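PDB 3HR6: putative surface-anchored fimbrial subunit from Corynebacterium diphtheriae, which builds the shaft of the bacterium's pili as the major pilin, made of tandem Ig-like modules stabilised by isopeptide and disulfide bonds. Local coordinates for residues D383-A386 / E391-L394. Residues are numbered along the deposited sequence; the frame is centred on the assembly and turned at random.
Sequences DAWA and EFCL
Trp385 and Phe392 each hold CG anti to the carbonyl carbon, with chi1 at -60° and -65°, and their side chains cross at about a right angle. Their meeting illustrates the T-shaped aromatic pair: the outer edge of Phe392 meets one face of the indole, the planes 71° apart and the Phe392 ring centroid 4.8 Å from that of the five-membered ring of Trp385. Phe392 CZ lies 3.5 Å from Trp385 NE1, and Phe392 CE1 sits over the middle of the indole. The buried indole N-H is satisfied by the carbonyl oxygen of His368, a bond that probably helps hold the indole's rotation. Behind it, a type I turn from Asp383 to Ala386 presents the tryptophan, and Asp383 OD1 accepts from Trp385 N at 2.9 Å to close an Asx turn. Trp385 also touches Pro159, in the loop that carries calcium ligands Gln158 and Gly160, whereas Phe392 packs on Ile367 and Leu369 and makes a cation-pi contact with Arg332. The pair thereby links the turn at the end of strand 378-383 to strand 391-398, which lies between strands 327-333 and 410-412 and is tied to the former by the Cys333-Cys393 disulfide.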
loop_
_atom_site.group_PDB
_atom_site.type_symbol
_atom_site.label_atom_id
_atom_site.label_comp_id
_atom_site.label_asym_id
_atom_site.label_seq_id
_atom_site.Cartn_x
_atom_site.Cartn_y
_atom_site.Cartn_z
ATOM N N ASP A 383 -4.753 19.748 7.299
ATOM C CA ASP A 383 -3.757 20.814 7.066
ATOM C C ASP A 383 -2.647 20.704 8.082
ATOM O O ASP A 383 -2.892 20.766 9.306
ATOM C CB ASP A 383 -4.526 22.149 7.155
ATOM C CG ASP A 383 -3.659 23.380 6.987
ATOM O OD1 ASP A 383 -2.445 23.294 6.859
ATOM O OD2 ASP A 383 -4.264 24.491 6.952
ATOM N N ALA A 384 -1.442 20.442 7.592
ATOM C CA ALA A 384 -0.280 20.208 8.441
ATOM C C ALA A 384 0.047 21.463 9.270
ATOM O O ALA A 384 0.683 21.379 10.322
ATOM C CB ALA A 384 0.911 19.773 7.607
ATOM N N TRP A 385 -0.416 22.607 8.798
ATOM C CA TRP A 385 -0.136 23.912 9.424
ATOM C C TRP A 385 -1.308 24.444 10.248
ATOM O O TRP A 385 -1.296 25.595 10.702
ATOM C CB TRP A 385 0.239 24.919 8.318
ATOM C CG TRP A 385 1.403 24.494 7.578
ATOM C CD1 TRP A 385 1.452 23.668 6.459
ATOM C CD2 TRP A 385 2.756 24.788 7.911
ATOM N NE1 TRP A 385 2.743 23.457 6.097
ATOM C CE2 TRP A 385 3.569 24.157 6.947
ATOM C CE3 TRP A 385 3.369 25.580 8.905
ATOM C CZ2 TRP A 385 4.934 24.258 6.958
ATOM C CZ3 TRP A 385 4.723 25.676 8.909
ATOM C CH2 TRP A 385 5.509 25.018 7.955
ATOM N N ALA A 386 -2.334 23.621 10.417
ATOM C CA ALA A 386 -3.483 23.984 11.233
ATOM C C ALA A 386 -2.980 24.460 12.570
ATOM O O ALA A 386 -2.056 23.880 13.132
ATOM C CB ALA A 386 -4.417 22.775 11.419
ATOM N N GLU A 391 -2.094 31.686 7.147
ATOM C CA GLU A 391 -1.463 31.690 5.828
ATOM C C GLU A 391 0.040 31.688 5.964
ATOM O O GLU A 391 0.590 32.059 6.999
ATOM C CB GLU A 391 -1.852 32.956 5.000
ATOM C CG GLU A 391 -3.334 33.244 4.823
ATOM C CD GLU A 391 -4.116 32.278 3.924
ATOM O OE1 GLU A 391 -3.538 31.382 3.254
ATOM O OE2 GLU A 391 -5.368 32.436 3.904
ATOM N N PHE A 392 0.701 31.346 4.865
ATOM C CA PHE A 392 2.104 31.610 4.716
ATOM C C PHE A 392 2.353 33.087 4.414
ATOM O O PHE A 392 1.482 33.834 3.889
ATOM C CB PHE A 392 2.716 30.764 3.593
ATOM C CG PHE A 392 2.713 29.293 3.851
ATOM C CD1 PHE A 392 3.666 28.692 4.682
ATOM C CD2 PHE A 392 1.743 28.477 3.274
ATOM C CE1 PHE A 392 3.648 27.338 4.925
ATOM C CE2 PHE A 392 1.721 27.126 3.511
ATOM C CZ PHE A 392 2.671 26.536 4.333
ATOM N N CYS A 393 3.547 33.518 4.768
ATOM C CA CYS A 393 3.965 34.872 4.389
ATOM C C CYS A 393 5.447 34.951 4.253
ATOM O O CYS A 393 6.174 34.165 4.812
ATOM C CB CYS A 393 3.431 35.915 5.365
ATOM S SG CYS A 393 3.865 35.473 7.090
ATOM N N LEU A 394 5.903 35.920 3.475
ATOM C CA LEU A 394 7.326 36.101 3.265
ATOM C C LEU A 394 7.792 37.362 3.968
ATOM O O LEU A 394 7.121 38.394 3.911
ATOM C CB LEU A 394 7.591 36.248 1.778
ATOM C CG LEU A 394 7.378 35.002 0.906
ATOM C CD1 LEU A 394 7.284 35.429 -0.629
ATOM C CD2 LEU A 394 8.476 33.960 1.159
#